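Local coordinates for protein signal recognition particle receptor subunit beta (Mus musculus, PDB 2FH5) that binds GTP as part of the signal recognition particle receptor and, with the signal recognition particle, ensures correct targeting of nascent secretory proteins to the endoplasmic reticulum membrane, at residues F84-S88 against A89-R93; E100-Y103 against Q104-D108; M110-K113 against N114-L118; Q204-E207 against K208-K212. One frame throughout, in Å; residues are numbered along the deposited sequence.

Interaction 1 (F84-S88 against A89-R93)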
# COMPACT_ATOMS: atom_id res chain seq x y z
N PHE B 84 0.54 6.67 -11.73
CA PHE B 84 -0.28 5.47 -11.81
C PHE B 84 0.73 4.32 -11.79
O PHE B 84 1.51 4.14 -12.74
CB PHE B 84 -1.11 5.48 -13.12
CG PHE B 84 -2.13 4.38 -13.21
CD1 PHE B 84 -1.75 3.07 -13.54
CD2 PHE B 84 -3.47 4.64 -12.97
CE1 PHE B 84 -2.70 2.04 -13.61
CE2 PHE B 84 -4.45 3.61 -13.04
CZ PHE B 84 -4.06 2.31 -13.36
N VAL B 85 0.72 3.55 -10.70
CA VAL B 85 1.64 2.43 -10.55
C VAL B 85 1.15 1.12 -11.17
O VAL B 85 0.00 0.73 -11.02
CB VAL B 85 1.93 2.20 -9.08
CG1 VAL B 85 3.00 1.16 -8.93
CG2 VAL B 85 2.32 3.53 -8.43
N VAL B 86 2.05 0.44 -11.86
CA VAL B 86 1.73 -0.82 -12.53
C VAL B 86 2.68 -1.97 -12.15
O VAL B 86 3.90 -1.80 -12.18
CB VAL B 86 1.81 -0.64 -14.07
CG1 VAL B 86 1.47 -1.95 -14.80
CG2 VAL B 86 0.89 0.46 -14.49
N ASP B 87 2.12 -3.11 -11.78
CA ASP B 87 2.94 -4.26 -11.46
C ASP B 87 3.38 -4.77 -12.84
O ASP B 87 2.59 -5.41 -13.53
CB ASP B 87 2.11 -5.34 -10.76
CG ASP B 87 2.92 -6.59 -10.40
OD1 ASP B 87 3.75 -7.01 -11.24
OD2 ASP B 87 2.73 -7.17 -9.30
N SER B 88 4.62 -4.51 -13.22
CA SER B 88 5.11 -4.94 -14.53
C SER B 88 5.23 -6.46 -14.75
O SER B 88 5.20 -6.95 -15.88
CB SER B 88 6.43 -4.24 -14.80
OG SER B 88 6.25 -2.84 -14.65
N ALA B 89 5.36 -7.19 -13.65
CA ALA B 89 5.49 -8.65 -13.70
C ALA B 89 4.15 -9.35 -13.85
O ALA B 89 4.07 -10.43 -14.41
CB ALA B 89 6.20 -9.17 -12.43
N ALA B 90 3.09 -8.75 -13.32
CA ALA B 90 1.76 -9.35 -13.41
C ALA B 90 0.94 -8.69 -14.52
O ALA B 90 -0.24 -9.04 -14.73
CB ALA B 90 1.02 -9.21 -12.07
N PHE B 91 1.56 -7.76 -15.23
CA PHE B 91 0.87 -7.03 -16.27
C PHE B 91 0.09 -7.90 -17.27
O PHE B 91 -1.08 -7.61 -17.54
CB PHE B 91 1.86 -6.14 -17.00
CG PHE B 91 1.21 -5.22 -17.98
CD1 PHE B 91 0.38 -4.20 -17.53
CD2 PHE B 91 1.34 -5.44 -19.34
CE1 PHE B 91 -0.31 -3.41 -18.44
CE2 PHE B 91 0.65 -4.64 -20.26
CZ PHE B 91 -0.18 -3.63 -19.80
N GLN B 92 0.71 -8.95 -17.79
CA GLN B 92 0.04 -9.82 -18.77
C GLN B 92 -1.34 -10.32 -18.34
O GLN B 92 -2.27 -10.34 -19.15
CB GLN B 92 0.92 -11.02 -19.12
CG GLN B 92 2.28 -10.63 -19.67
CD GLN B 92 2.23 -10.10 -21.11
OE1 GLN B 92 1.38 -9.25 -21.45
NE2 GLN B 92 3.15 -10.58 -21.95
N ARG B 93 -1.49 -10.73 -17.09
CA ARG B 93 -2.80 -11.21 -16.67
C ARG B 93 -3.74 -10.10 -16.23
O ARG B 93 -4.96 -10.21 -16.34
CB ARG B 93 -2.67 -12.28 -15.58
CG ARG B 93 -1.68 -11.98 -14.46
CD ARG B 93 -1.85 -12.96 -13.29
NE ARG B 93 -2.81 -12.47 -12.29
CZ ARG B 93 -2.45 -11.89 -11.14
NH1 ARG B 93 -1.16 -11.74 -10.86
NH2 ARG B 93 -3.37 -11.46 -10.29
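The CG1 methyl of Val-86 packs against the ring of Phe-91, 3.7 Å from its CD1, where strand 79-87 gives way to helix 91-110 at the start of a beta-alpha-beta unit of the P-loop NTPase fold. CG1 is turned anti to the backbone N (chi1 -180°), which carries it past the carbonyl toward the first turn of the helix. The Phe-91 side chain leads away from the strand and touches Ile-136, Gln-139 and Leu-140 of helix 133-150.

Asp-87 organises the polar side of the turn. Its OD1 accepts Ala-90 N at 2.8 Å and, weakly, Ala-89 N at 2.9 Å, the latter closing an Asx turn, while the Ala-90 N-H also makes a weak bond to the backbone O of Asp-87. The other oxygen, OD2, forms a salt bridge with Lys-124, a GTP-binding residue, so one carboxylate links the strand end, the turn and the edge of the nucleotide site. Ser-88 adds a second tie through OG, hydrogen-bonded to the carbonyl of Asn-123. Ala-90 N reaches Asp-87 OD1 from above the carboxylate plane, 56° out of it.

Interaction 2 (E100-Y103 against Q104-D108); sequences EFLY and QVLID
Tyr-103 and Ile-107, one helical turn apart on helix 91-110, make the tightest apolar meeting of this contact: CD1 of the isoleucine comes to 3.3 Å from CE2 of the tyrosine ring. The methyl also lies 3.7 Å from Tyr-103 CZ, so it sits beside the hydroxyl-bearing end of the ring. The tyrosine chi1 of -174° places CG on the far side from its own amide N and brings the ring's CE2 side alongside the Ile-107 methyl.

Two further apolar pairs follow the same i to i+4 spacing. The CG2 methyl of Val-105 approaches the Phe-101 ring obliquely, 3.7 Å from CE1, and Leu-106 CD1 rests 4.1 Å from Leu-102 CG. The Phe-101 ring also meets those of Phe-84 and Phe-69 at steep angles and has Arg-68 as a cation-pi partner, and Leu-102 and Leu-106 both reach helix 133-150.

The established hydrogen bonds are backbone ones. Leu-106 N donates to Leu-102 O at 2.7 Å; Ile-107 N to Tyr-103 O is the straightest of the three, at 170°; Val-105 N to Phe-101 O completes the set. Separately, Gln-104 bends back at chi2 and its NE2 approaches the carbonyl O of Glu-100 to 2.9 Å.

These three bonds use up the carbonyls of Phe-101, Leu-102 and Tyr-103 and the amides they receive, so the side chains meeting there need to supply mainly apolar surface, in amphipathic contrast to exposed Glu-100.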
# COMPACT_ATOMS: atom_id res chain seq x y z
N GLU B 100 -8.76 -0.44 -17.56
CA GLU B 100 -10.05 0.04 -17.09
C GLU B 100 -9.94 1.09 -15.99
O GLU B 100 -10.73 2.05 -15.96
CB GLU B 100 -10.88 -1.14 -16.59
CG GLU B 100 -12.16 -0.77 -15.90
CD GLU B 100 -12.99 -2.01 -15.59
OE1 GLU B 100 -13.48 -2.61 -16.58
OE2 GLU B 100 -13.13 -2.38 -14.39
N PHE B 101 -8.97 0.92 -15.09
CA PHE B 101 -8.80 1.88 -14.01
C PHE B 101 -8.11 3.12 -14.58
O PHE B 101 -8.50 4.23 -14.29
CB PHE B 101 -8.00 1.25 -12.87
CG PHE B 101 -7.75 2.17 -11.69
CD1 PHE B 101 -8.57 3.27 -11.43
CD2 PHE B 101 -6.67 1.94 -10.84
CE1 PHE B 101 -8.31 4.14 -10.36
CE2 PHE B 101 -6.40 2.80 -9.76
CZ PHE B 101 -7.23 3.91 -9.52
N LEU B 102 -7.09 2.91 -15.41
CA LEU B 102 -6.38 4.03 -16.02
C LEU B 102 -7.35 4.91 -16.83
O LEU B 102 -7.28 6.14 -16.77
CB LEU B 102 -5.24 3.51 -16.89
CG LEU B 102 -4.41 4.56 -17.63
CD1 LEU B 102 -3.80 5.55 -16.64
CD2 LEU B 102 -3.35 3.84 -18.46
N TYR B 103 -8.27 4.27 -17.54
CA TYR B 103 -9.30 4.97 -18.32
C TYR B 103 -10.00 6.02 -17.46
O TYR B 103 -10.09 7.19 -17.84
CB TYR B 103 -10.34 3.95 -18.82
CG TYR B 103 -11.38 4.54 -19.75
CD1 TYR B 103 -11.11 4.72 -21.11
CD2 TYR B 103 -12.63 4.92 -19.28
CE1 TYR B 103 -12.07 5.26 -21.96
CE2 TYR B 103 -13.59 5.46 -20.13
CZ TYR B 103 -13.30 5.62 -21.47
OH TYR B 103 -14.26 6.12 -22.31
N GLN B 104 -10.53 5.59 -16.32
CA GLN B 104 -11.18 6.52 -15.40
C GLN B 104 -10.21 7.58 -14.89
O GLN B 104 -10.60 8.72 -14.63
CB GLN B 104 -11.78 5.78 -14.20
CG GLN B 104 -13.29 5.64 -14.26
CD GLN B 104 -13.75 4.18 -14.13
OE1 GLN B 104 -14.93 3.90 -13.87
NE2 GLN B 104 -12.81 3.25 -14.33
N VAL B 105 -8.93 7.22 -14.74
CA VAL B 105 -7.96 8.19 -14.25
C VAL B 105 -7.68 9.25 -15.33
O VAL B 105 -7.50 10.43 -15.02
CB VAL B 105 -6.63 7.50 -13.82
CG1 VAL B 105 -5.54 8.55 -13.59
CG2 VAL B 105 -6.86 6.71 -12.51
N LEU B 106 -7.66 8.82 -16.59
CA LEU B 106 -7.42 9.73 -17.71
C LEU B 106 -8.60 10.68 -17.84
O LEU B 106 -8.43 11.90 -17.97
CB LEU B 106 -7.27 8.95 -19.00
CG LEU B 106 -5.95 8.22 -19.06
CD1 LEU B 106 -5.93 7.32 -20.27
CD2 LEU B 106 -4.82 9.22 -19.11
N ILE B 107 -9.79 10.13 -17.79
CA ILE B 107 -10.97 10.96 -17.87
C ILE B 107 -10.99 11.97 -16.72
O ILE B 107 -11.05 13.17 -16.97
CB ILE B 107 -12.23 10.10 -17.89
CG1 ILE B 107 -12.45 9.59 -19.32
CG2 ILE B 107 -13.41 10.87 -17.38
CD1 ILE B 107 -13.65 8.70 -19.46
N ASP B 108 -10.92 11.49 -15.48
CA ASP B 108 -10.92 12.38 -14.32
C ASP B 108 -9.91 13.50 -14.45
O ASP B 108 -10.21 14.66 -14.14
CB ASP B 108 -10.61 11.62 -13.04
CG ASP B 108 -11.75 10.75 -12.59
OD1 ASP B 108 -12.72 10.59 -13.35
OD2 ASP B 108 -11.67 10.22 -11.47

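Interaction 3 (M110-K113 against N114-L118); sequences MALK and NSPSL
The hydroxyl OG of Ser-115 lies 3.6 Å from Met-110 CA and hydrogen-bonds to the carbonyl oxygen of Ser-109, in the last turn of helix 91-110. This serine therefore fastens the chain that leaves the turn back to the end of the helix from which it came. Its chi1 of -83° sets OG beside its own backbone N, on the side where the helix ends.

Between these points the chain doubles back through Leu-112, Lys-113 and Asn-114. The CA atoms of Leu-112 and Ser-115 are only 5.2 Å apart, yet no hydrogen bond spans the two segments, and the carbonyl O of Leu-112 stays 3.6 Å from Ser-115 N. Side-chain packing does part of the closing instead. Leu-112 lays CD1 against the ring of Pro-116, 3.7 Å from its CD, and the two side chains meet at about a right angle. Pro-116 also touches Val-82 of strand 79-87 and Ser-109 of the helix. At the outer end of the turn, Lys-113 carries its amine away from 114-118, and the Asn-114 side chain lies by the preceding Lys-113 carbonyl carbon.

Such a short, surface-facing reversal is the helix-to-strand connection of a beta-alpha-beta crossover, here delivering the chain from helix 91-110 into strand 117-123 of the P-loop NTPase sheet.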
# COMPACT_ATOMS: atom_id res chain seq x y z
N MET B 110 -8.49 14.87 -17.18
CA MET B 110 -8.78 15.86 -18.22
C MET B 110 -9.92 16.79 -17.83
O MET B 110 -9.88 17.98 -18.15
CB MET B 110 -9.09 15.16 -19.54
CG MET B 110 -7.89 14.43 -20.12
SD MET B 110 -8.26 13.62 -21.68
CE MET B 110 -9.73 12.68 -21.25
N ALA B 111 -10.92 16.26 -17.14
CA ALA B 111 -12.06 17.08 -16.72
C ALA B 111 -11.66 18.12 -15.66
O ALA B 111 -12.50 18.86 -15.16
CB ALA B 111 -13.18 16.18 -16.18
N LEU B 112 -10.38 18.18 -15.31
CA LEU B 112 -9.94 19.12 -14.29
C LEU B 112 -9.47 20.44 -14.86
O LEU B 112 -8.85 20.48 -15.92
CB LEU B 112 -8.80 18.50 -13.45
CG LEU B 112 -9.13 17.50 -12.33
CD1 LEU B 112 -7.85 16.91 -11.78
CD2 LEU B 112 -9.91 18.21 -11.24
N LYS B 113 -9.76 21.52 -14.14
CA LYS B 113 -9.34 22.85 -14.56
C LYS B 113 -7.87 22.80 -14.99
O LYS B 113 -7.55 22.94 -16.17
CB LYS B 113 -9.52 23.85 -13.41
CG LYS B 113 -10.97 24.18 -13.09
CD LYS B 113 -11.61 25.05 -14.18
CE LYS B 113 -13.09 25.35 -13.90
NZ LYS B 113 -13.98 24.15 -13.99
N ASN B 114 -6.97 22.60 -14.03
CA ASN B 114 -5.54 22.51 -14.35
C ASN B 114 -5.10 21.06 -14.33
O ASN B 114 -4.61 20.56 -13.31
CB ASN B 114 -4.69 23.31 -13.36
CG ASN B 114 -4.78 24.80 -13.58
OD1 ASN B 114 -5.80 25.43 -13.28
ND2 ASN B 114 -3.71 25.38 -14.13
N SER B 115 -5.26 20.39 -15.45
CA SER B 115 -4.90 18.99 -15.56
C SER B 115 -3.56 18.66 -14.93
O SER B 115 -2.55 19.31 -15.21
CB SER B 115 -4.90 18.55 -17.02
OG SER B 115 -6.22 18.23 -17.41
N PRO B 116 -3.54 17.65 -14.05
CA PRO B 116 -2.29 17.28 -13.41
C PRO B 116 -1.41 16.54 -14.41
O PRO B 116 -1.91 15.95 -15.36
CB PRO B 116 -2.75 16.37 -12.28
CG PRO B 116 -3.90 15.68 -12.88
CD PRO B 116 -4.64 16.84 -13.53
N SER B 117 -0.11 16.61 -14.20
CA SER B 117 0.84 15.91 -15.03
C SER B 117 0.64 14.42 -14.63
O SER B 117 0.37 14.12 -13.46
CB SER B 117 2.24 16.43 -14.69
OG SER B 117 3.25 15.75 -15.40
N LEU B 118 0.78 13.49 -15.57
CA LEU B 118 0.56 12.07 -15.27
C LEU B 118 1.70 11.11 -15.62
O LEU B 118 2.21 11.12 -16.73
CB LEU B 118 -0.72 11.62 -15.97
CG LEU B 118 -0.99 10.12 -16.18
CD1 LEU B 118 -1.16 9.39 -14.86
CD2 LEU B 118 -2.24 9.98 -17.01

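Interaction 4 (Q204-E207 against K208-K212); sequences QDLE and KWLAK
Trp-209 meets the preceding turn through its CB, 3.6 Å from Asp-205 O, while the indole leads away from the 204-207 segment. The flat ring is taken up by the sheet instead, touching Ala-81 and Val-83 of strand 79-87 and Ser-117 and Leu-119 of strand 117-123, and its NE1 makes a weak hydrogen bond with Glu-185. A nearly fully extended first torsion (chi1 -179°) directs the indole off the helix onto this surface. The carboxylate of Glu-207 is likewise engaged outside the helix, its OE1 hydrogen-bonded to Tyr-46 OH.

Between the turns, four successive i to i+4 backbone bonds hold the helix, the first of them from Lys-208 N to Gln-204 O. The straightest is Trp-209 N to Asp-205 O, at 169° and 2.8 Å; Leu-210 N to Leu-206 O follows at 2.9 Å. The last of them, Ala-211 N to Glu-207 O, also measures 2.9 Å. Leu-206 and Leu-210 run alongside each other in a common direction, CG of Leu-206 4.2 Å from CD1 of Leu-210. On the solvent side, Asp-205 and Lys-208 are oppositely charged, but OD1 of Asp-205 and NZ of Lys-208 remain 5.7 Å apart and make no salt bridge.

Helix 204-213 thus rests on the sheet through Trp-209 and Leu-206, while Leu-206, Glu-207 and Leu-210 all touch Leu-27 of helix 20-29, the helix that the P-loop leads into.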
# COMPACT_ATOMS: atom_id res chain seq x y z
N GLN B 204 15.53 5.94 -9.31
CA GLN B 204 16.22 7.13 -9.82
C GLN B 204 15.38 7.96 -10.78
O GLN B 204 15.21 9.17 -10.60
CB GLN B 204 17.51 6.70 -10.53
CG GLN B 204 18.61 6.27 -9.58
CD GLN B 204 19.22 7.45 -8.84
OE1 GLN B 204 19.87 8.31 -9.45
NE2 GLN B 204 19.01 7.51 -7.52
N ASP B 205 14.85 7.32 -11.81
CA ASP B 205 14.03 8.02 -12.79
C ASP B 205 12.80 8.66 -12.17
O ASP B 205 12.45 9.78 -12.53
CB ASP B 205 13.60 7.07 -13.91
CG ASP B 205 14.75 6.68 -14.79
OD1 ASP B 205 15.75 7.43 -14.81
OD2 ASP B 205 14.65 5.64 -15.49
N LEU B 206 12.17 7.93 -11.25
CA LEU B 206 10.97 8.41 -10.56
C LEU B 206 11.26 9.67 -9.75
O LEU B 206 10.49 10.63 -9.78
CB LEU B 206 10.42 7.31 -9.65
CG LEU B 206 9.22 7.65 -8.76
CD1 LEU B 206 8.01 7.91 -9.62
CD2 LEU B 206 8.95 6.49 -7.80
N GLU B 207 12.37 9.67 -9.02
CA GLU B 207 12.75 10.85 -8.24
C GLU B 207 13.14 11.98 -9.21
O GLU B 207 12.93 13.15 -8.92
CB GLU B 207 13.91 10.54 -7.29
CG GLU B 207 13.63 9.41 -6.32
CD GLU B 207 14.66 9.28 -5.20
OE1 GLU B 207 14.54 10.00 -4.18
OE2 GLU B 207 15.60 8.47 -5.36
N LYS B 208 13.70 11.62 -10.37
CA LYS B 208 14.05 12.64 -11.35
C LYS B 208 12.75 13.30 -11.82
O LYS B 208 12.62 14.52 -11.76
CB LYS B 208 14.78 12.02 -12.55
CG LYS B 208 16.20 12.55 -12.75
CD LYS B 208 16.87 12.02 -14.04
CE LYS B 208 18.34 12.48 -14.16
NZ LYS B 208 19.07 11.98 -15.37
N TRP B 209 11.78 12.50 -12.25
CA TRP B 209 10.49 13.02 -12.72
C TRP B 209 9.78 13.84 -11.64
O TRP B 209 9.25 14.91 -11.91
CB TRP B 209 9.57 11.88 -13.15
CG TRP B 209 8.21 12.31 -13.67
CD1 TRP B 209 7.88 12.65 -14.94
CD2 TRP B 209 6.98 12.39 -12.91
NE1 TRP B 209 6.54 12.93 -15.04
CE2 TRP B 209 5.96 12.77 -13.81
CE3 TRP B 209 6.65 12.16 -11.57
CZ2 TRP B 209 4.63 12.93 -13.41
CZ3 TRP B 209 5.32 12.32 -11.17
CH2 TRP B 209 4.33 12.70 -12.08
N LEU B 210 9.76 13.32 -10.41
CA LEU B 210 9.12 14.04 -9.32
C LEU B 210 9.78 15.40 -9.15
O LEU B 210 9.11 16.41 -8.93
CB LEU B 210 9.22 13.24 -8.03
CG LEU B 210 8.15 12.16 -7.86
CD1 LEU B 210 8.54 11.24 -6.72
CD2 LEU B 210 6.79 12.81 -7.59
N ALA B 211 11.11 15.43 -9.26
CA ALA B 211 11.85 16.68 -9.16
C ALA B 211 11.38 17.63 -10.28
O ALA B 211 10.97 18.77 -10.03
CB ALA B 211 13.33 16.40 -9.29
N LYS B 212 11.43 17.12 -11.50
CA LYS B 212 11.03 17.85 -12.69
C LYS B 212 9.62 18.46 -12.65
O LYS B 212 9.39 19.51 -13.23
CB LYS B 212 11.18 16.92 -13.90
CG LYS B 212 10.41 17.32 -15.14
CD LYS B 212 10.53 16.22 -16.19
CE LYS B 212 9.54 16.39 -17.32
NZ LYS B 212 9.81 15.41 -18.41

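Interactions 1, 2 and 3 follow one beta-alpha-beta unit along the chain, from strand 79-87 through helix 91-110 into strand 117-123, whereas interaction 4 belongs to the C-terminal helix. Interactions 1 and 2 are buried and meet through Phe-84, whose ring packs on Phe-101, Leu-102 and Val-105. Interaction 3 is a surface turn, yet its last residue, Leu-118, returns to the interior against Leu-106 of interaction 2. Interaction 4 is partly buried and reaches interaction 3 where Trp-209 touches Ser-117. Carboxylate bonding near the nucleotide marks interaction 1, regular helical bonds interactions 2 and 4, and a turn without hydrogen bonds between its segments interaction 3.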